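Local coordinates for protein flagellin B1 (Methanocaldococcus jannaschii DSM 2661, PDB 5YA6) that probably assembles as a structural subunit into the archaellum, the filament by which archaea swim, and binds a calcium ion, at residues 30-35 against 130-135; 50-55 against 120-125. One frame throughout, in Å; residues are numbered along the deposited sequence.

In the fold
Both contacts are buried, apolar and without a hydrogen bond of their own, yet they sit differently in the fold. Contact 2 lies nearer the centre of the chain and joins strand 51-56 to strand 117-123, two strands that face each other through leucine and valine side chains. Contact 1, whose centre is about 10 Å from that of contact 2, sets the loop 130-135 against the beginning of segment 30-35 with one Leu-Ile touch and a methyl of alanine lying against the backbone of Asp30. Strands 28-38 and 117-123 are antiparallel neighbours, probably bonded from Leu32 N to Val122 O and from Ile34 O to Leu120 N, which ties the contacts together.

Contact 1: residues 30-35 against 130-135; sequences DKLAIY and KAIPTR
Leu32 and Ile132 form the branched apolar pair of this contact, an example of a loop resting on a strand through small apolar contacts. They meet at Leu32 CD2 and Ile132 CD1, 4.4 Å apart. Ile132 CB points toward the strand, and an extended side chain carries the reach further: CD1 lies anti to CA (chi2 163°) and so forms the tip. Leu32 answers with the branch that folds back beside its own CA, since CD1 takes the anti position (chi2 168°). Both residues are buried, and the touch is a loose one.

The second meeting is between a methyl group and the backbone. Ala131 CB rests 4.3 Å from Asp30 N and 4.5 Å from Asp30 CB, and here the two segments come closest, the CA atoms of Asp30 and Ala131 being 4.6 Å apart. The bond from CA to CB of Asp30 leads away from the loop; its OD1 is hydrogen-bonded to His21 ND1 on strand 13-23.

No hydrogen bond crosses between the segments. Loop carbonyls find hydroxyls: Ile132 O is bonded to Tyr160 OH, and Pro133 O to Thr156 OG1 and Ser136 OG.

Segment 130-135 follows helix 124-128 and leads into strand 137-143, and it lies beside strand 28-38 without pairing with it. That strand is held between strands 13-23 and 117-123 in the sheet, while Pro133 and Lys130 lean on Tyr56 at the end of strand 51-56; the loop thereby touches both 28-38 and 51-56 on its way between helix and strand.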
loop_
_atom_site.group_PDB
_atom_site.type_symbol
_atom_site.label_atom_id
_atom_site.label_comp_id
_atom_site.label_asym_id
_atom_site.label_seq_id
_atom_site.Cartn_x
_atom_site.Cartn_y
_atom_site.Cartn_z
ATOM N N ASP B 30 -16.816 -2.022 -8.449
ATOM C CA ASP B 30 -16.974 -0.605 -8.736
ATOM C C ASP B 30 -16.938 0.258 -7.479
ATOM O O ASP B 30 -16.784 1.447 -7.577
ATOM C CB ASP B 30 -18.260 -0.356 -9.539
ATOM C CG ASP B 30 -19.510 -0.686 -8.743
ATOM O OD1 ASP B 30 -19.583 -1.803 -8.261
ATOM O OD2 ASP B 30 -20.420 0.168 -8.565
ATOM N N LYS B 31 -17.141 -0.331 -6.297
ATOM C CA LYS B 31 -17.211 0.397 -5.065
ATOM C C LYS B 31 -16.525 -0.382 -3.952
ATOM O O LYS B 31 -16.545 -1.677 -3.961
ATOM C CB LYS B 31 -18.646 0.695 -4.640
ATOM C CG LYS B 31 -19.430 1.669 -5.501
ATOM C CD LYS B 31 -20.855 1.771 -4.947
ATOM C CE LYS B 31 -21.531 2.963 -5.497
ATOM N NZ LYS B 31 -22.947 3.036 -4.990
ATOM N N LEU B 32 -15.902 0.362 -3.034
ATOM C CA LEU B 32 -15.176 -0.211 -1.859
ATOM C C LEU B 32 -15.791 0.359 -0.597
ATOM O O LEU B 32 -16.175 1.526 -0.556
ATOM C CB LEU B 32 -13.674 0.098 -1.855
ATOM C CG LEU B 32 -12.894 -0.426 -3.050
ATOM C CD1 LEU B 32 -11.530 0.179 -3.081
ATOM C CD2 LEU B 32 -12.836 -1.949 -3.025
ATOM N N ALA B 33 -15.781 -0.422 0.463
ATOM C CA ALA B 33 -16.188 0.016 1.782
ATOM C C ALA B 33 -15.067 -0.395 2.739
ATOM O O ALA B 33 -14.825 -1.625 2.971
ATOM C CB ALA B 33 -17.526 -0.615 2.170
ATOM N N ILE B 34 -14.357 0.620 3.289
ATOM C CA ILE B 34 -13.181 0.354 4.129
ATOM C C ILE B 34 -13.540 0.623 5.564
ATOM O O ILE B 34 -13.841 1.788 5.949
ATOM C CB ILE B 34 -11.985 1.232 3.692
ATOM C CG1 ILE B 34 -11.688 0.969 2.214
ATOM C CG2 ILE B 34 -10.810 1.063 4.624
ATOM C CD1 ILE B 34 -10.818 2.060 1.580
ATOM N N TYR B 35 -13.557 -0.417 6.373
ATOM C CA TYR B 35 -14.002 -0.288 7.772
ATOM C C TYR B 35 -12.829 -0.005 8.692
ATOM O O TYR B 35 -11.769 -0.602 8.572
ATOM C CB TYR B 35 -14.728 -1.514 8.270
ATOM C CG TYR B 35 -16.030 -1.771 7.491
ATOM C CD1 TYR B 35 -16.050 -2.374 6.253
ATOM C CD2 TYR B 35 -17.259 -1.453 8.053
ATOM C CE1 TYR B 35 -17.225 -2.592 5.551
ATOM C CE2 TYR B 35 -18.450 -1.667 7.357
ATOM C CZ TYR B 35 -18.436 -2.263 6.127
ATOM O OH TYR B 35 -19.643 -2.437 5.445
ATOM N N LYS B 130 -12.343 2.808 -13.999
ATOM C CA LYS B 130 -12.863 1.518 -14.434
ATOM C C LYS B 130 -13.097 0.685 -13.200
ATOM O O LYS B 130 -12.601 1.047 -12.117
ATOM C CB LYS B 130 -11.842 0.767 -15.307
ATOM C CG LYS B 130 -10.473 0.606 -14.650
ATOM C CD LYS B 130 -9.816 -0.699 -15.115
ATOM C CE LYS B 130 -8.334 -0.763 -14.744
ATOM N NZ LYS B 130 -7.530 0.223 -15.520
ATOM N N ALA B 131 -13.866 -0.403 -13.352
ATOM C CA ALA B 131 -14.090 -1.283 -12.219
ATOM C C ALA B 131 -12.837 -2.129 -12.039
ATOM O O ALA B 131 -12.096 -2.344 -12.975
ATOM C CB ALA B 131 -15.321 -2.136 -12.438
ATOM N N ILE B 132 -12.591 -2.572 -10.813
ATOM C CA ILE B 132 -11.372 -3.334 -10.538
ATOM C C ILE B 132 -11.548 -4.789 -10.970
ATOM O O ILE B 132 -12.457 -5.488 -10.476
ATOM C CB ILE B 132 -11.028 -3.281 -9.053
ATOM C CG1 ILE B 132 -10.948 -1.814 -8.539
ATOM C CG2 ILE B 132 -9.755 -4.038 -8.811
ATOM C CD1 ILE B 132 -11.016 -1.762 -7.044
ATOM N N PRO B 133 -10.716 -5.248 -11.916
ATOM C CA PRO B 133 -10.899 -6.627 -12.375
ATOM C C PRO B 133 -10.329 -7.644 -11.417
ATOM O O PRO B 133 -9.711 -7.307 -10.387
ATOM C CB PRO B 133 -10.138 -6.652 -13.697
ATOM C CG PRO B 133 -9.165 -5.579 -13.613
ATOM C CD PRO B 133 -9.660 -4.540 -12.663
ATOM N N THR B 134 -10.566 -8.899 -11.716
ATOM C CA THR B 134 -10.100 -9.981 -10.879
ATOM C C THR B 134 -8.547 -9.972 -10.782
ATOM O O THR B 134 -7.850 -9.484 -11.682
ATOM C CB THR B 134 -10.556 -11.328 -11.495
ATOM O OG1 THR B 134 -10.108 -11.425 -12.841
ATOM C CG2 THR B 134 -12.030 -11.484 -11.425
ATOM N N ARG B 135 -8.054 -10.464 -9.639
ATOM C CA ARG B 135 -6.608 -10.679 -9.378
ATOM C C ARG B 135 -5.837 -9.377 -9.358
ATOM O O ARG B 135 -4.684 -9.343 -9.782
ATOM C CB ARG B 135 -6.006 -11.650 -10.377
ATOM C CG ARG B 135 -6.730 -12.986 -10.385
ATOM C CD ARG B 135 -5.793 -14.062 -10.888
ATOM N NE ARG B 135 -5.481 -13.889 -12.292
ATOM C CZ ARG B 135 -4.450 -14.437 -12.926
ATOM N NH1 ARG B 135 -4.289 -14.213 -14.269
ATOM N NH2 ARG B 135 -3.582 -15.209 -12.239
#

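Contact 2: residues 50-55 against 120-125; sequences AKLFLI and LLVNAN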
loop_
_atom_site.group_PDB
_atom_site.type_symbol
_atom_site.label_atom_id
_atom_site.label_comp_id
_atom_site.label_asym_id
_atom_site.label_seq_id
_atom_site.Cartn_x
_atom_site.Cartn_y
_atom_site.Cartn_z
ATOM N N ALA B 50 -8.290 13.907 7.106
ATOM C CA ALA B 50 -7.650 12.615 6.896
ATOM C C ALA B 50 -7.602 12.318 5.422
ATOM O O ALA B 50 -8.553 12.622 4.665
ATOM C CB ALA B 50 -8.394 11.515 7.665
ATOM N N LYS B 51 -6.497 11.726 4.949
ATOM C CA LYS B 51 -6.313 11.465 3.570
ATOM C C LYS B 51 -6.245 9.954 3.402
ATOM O O LYS B 51 -5.659 9.273 4.227
ATOM C CB LYS B 51 -5.048 12.112 3.062
ATOM C CG LYS B 51 -5.169 13.656 3.005
ATOM C CD LYS B 51 -3.849 14.396 2.988
ATOM C CE LYS B 51 -4.059 15.912 2.848
ATOM N NZ LYS B 51 -5.044 16.541 3.823
ATOM N N LEU B 52 -6.911 9.490 2.378
ATOM C CA LEU B 52 -6.902 8.131 1.960
ATOM C C LEU B 52 -6.006 8.025 0.719
ATOM O O LEU B 52 -6.323 8.545 -0.358
ATOM C CB LEU B 52 -8.312 7.659 1.676
ATOM C CG LEU B 52 -8.442 6.202 1.197
ATOM C CD1 LEU B 52 -7.893 5.246 2.276
ATOM C CD2 LEU B 52 -9.876 5.873 0.867
ATOM N N PHE B 53 -4.948 7.217 0.841
ATOM C CA PHE B 53 -3.983 6.959 -0.255
ATOM C C PHE B 53 -4.235 5.593 -0.796
ATOM O O PHE B 53 -4.318 4.664 -0.007
ATOM C CB PHE B 53 -2.540 7.083 0.318
ATOM C CG PHE B 53 -2.190 8.455 0.871
ATOM C CD1 PHE B 53 -1.613 9.448 0.070
ATOM C CD2 PHE B 53 -2.384 8.742 2.177
ATOM C CE1 PHE B 53 -1.342 10.719 0.587
ATOM C CE2 PHE B 53 -2.090 10.000 2.710
ATOM C CZ PHE B 53 -1.545 10.990 1.910
ATOM N N LEU B 54 -4.442 5.450 -2.084
ATOM C CA LEU B 54 -4.647 4.164 -2.700
ATOM C C LEU B 54 -3.792 3.995 -3.956
ATOM O O LEU B 54 -3.986 4.729 -4.912
ATOM C CB LEU B 54 -6.078 4.032 -3.141
ATOM C CG LEU B 54 -7.140 4.006 -2.028
ATOM C CD1 LEU B 54 -8.545 4.074 -2.641
ATOM C CD2 LEU B 54 -7.008 2.746 -1.205
ATOM N N ILE B 55 -2.995 2.940 -4.025
ATOM C CA ILE B 55 -2.249 2.610 -5.228
ATOM C C ILE B 55 -2.919 1.442 -5.959
ATOM O O ILE B 55 -3.248 0.398 -5.386
ATOM C CB ILE B 55 -0.811 2.152 -4.842
ATOM C CG1 ILE B 55 -0.057 3.189 -4.035
ATOM C CG2 ILE B 55 -0.003 1.736 -6.103
ATOM C CD1 ILE B 55 1.058 2.654 -3.142
ATOM N N LEU B 120 -15.411 3.892 5.109
ATOM C CA LEU B 120 -15.055 4.860 4.065
ATOM C C LEU B 120 -15.678 4.297 2.826
ATOM O O LEU B 120 -15.322 3.220 2.366
ATOM C CB LEU B 120 -13.528 4.989 3.926
ATOM C CG LEU B 120 -12.796 5.159 5.260
ATOM C CD1 LEU B 120 -11.302 5.280 4.932
ATOM C CD2 LEU B 120 -13.257 6.378 6.069
ATOM N N LEU B 121 -16.573 5.068 2.249
ATOM C CA LEU B 121 -17.228 4.714 1.015
ATOM C C LEU B 121 -16.437 5.343 -0.158
ATOM O O LEU B 121 -16.302 6.562 -0.290
ATOM C CB LEU B 121 -18.705 5.221 1.078
ATOM C CG LEU B 121 -19.530 4.777 2.296
ATOM C CD1 LEU B 121 -20.884 5.505 2.245
ATOM C CD2 LEU B 121 -19.659 3.263 2.377
ATOM N N VAL B 122 -15.964 4.477 -1.055
ATOM C CA VAL B 122 -15.141 4.855 -2.209
ATOM C C VAL B 122 -15.738 4.344 -3.520
ATOM O O VAL B 122 -16.080 3.160 -3.604
ATOM C CB VAL B 122 -13.685 4.301 -2.055
ATOM C CG1 VAL B 122 -12.811 4.679 -3.257
ATOM C CG2 VAL B 122 -13.073 4.843 -0.775
ATOM N N ASN B 123 -15.953 5.237 -4.503
ATOM C CA ASN B 123 -16.388 4.806 -5.796
ATOM C C ASN B 123 -15.185 4.513 -6.599
ATOM O O ASN B 123 -14.519 5.417 -7.151
ATOM C CB ASN B 123 -17.257 5.815 -6.565
ATOM C CG ASN B 123 -17.895 5.143 -7.782
ATOM O OD1 ASN B 123 -17.208 4.684 -8.657
ATOM N ND2 ASN B 123 -19.219 4.985 -7.772
ATOM N N ALA B 124 -14.803 3.240 -6.605
ATOM C CA ALA B 124 -13.589 2.835 -7.341
ATOM C C ALA B 124 -13.679 3.071 -8.831
ATOM O O ALA B 124 -12.673 3.389 -9.451
ATOM C CB ALA B 124 -13.313 1.356 -7.090
ATOM N N ASN B 125 -14.875 2.898 -9.421
ATOM C CA ASN B 125 -15.101 3.177 -10.818
ATOM C C ASN B 125 -14.729 4.636 -11.141
ATOM O O ASN B 125 -14.081 4.910 -12.153
ATOM C CB ASN B 125 -16.570 2.841 -11.146
ATOM C CG ASN B 125 -16.898 2.896 -12.585
ATOM O OD1 ASN B 125 -16.270 2.261 -13.429
ATOM N ND2 ASN B 125 -17.948 3.657 -12.906
#
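Leu52 has CG anti to its backbone N (chi1 179°) and CD2 extended beyond it, anti to CA, which carries that methyl toward strand 117-123. Val122 takes the same first torsion with CG1 (chi1 180°), leaving CG2 beside its own backbone N and turned to meet the leucine. The two side chains slant across one another, and Leu52 CD2 and Val122 CG2 pack at 3.7 Å, the closest approach of this contact. The other branches widen the patch: Leu52 CD1 comes to 4.3 Å from Leu120 CD1, while Leu54 CD1 stands 4.4 Å from Val122 CG1. Each of these valine methyls thus has a different leucine as partner.

This is facing-strand packing of the kind found inside a β-sandwich. The axes of 51-55 and 120-123 pass 10.8 Å apart, too far for backbone pairing, and run at 47° to each other, and side chains span the distance between them. Alternation along strand 51-55 sends Leu52 and Leu54 inward; Phe53 and Ile55 instead pack on the second subunit, against its Gly58 and Ile55. Phe142, Tyr95 and Ile34 each touch both Leu52 and Leu120 and extend the apolar interior, while Leu63 packs on Val122.

Beyond the valine the chain changes from strand to helix. Asn123 occupies the N-cap position, its OD1 accepting a hydrogen bond from Ala126 N as helix 124-128 begins.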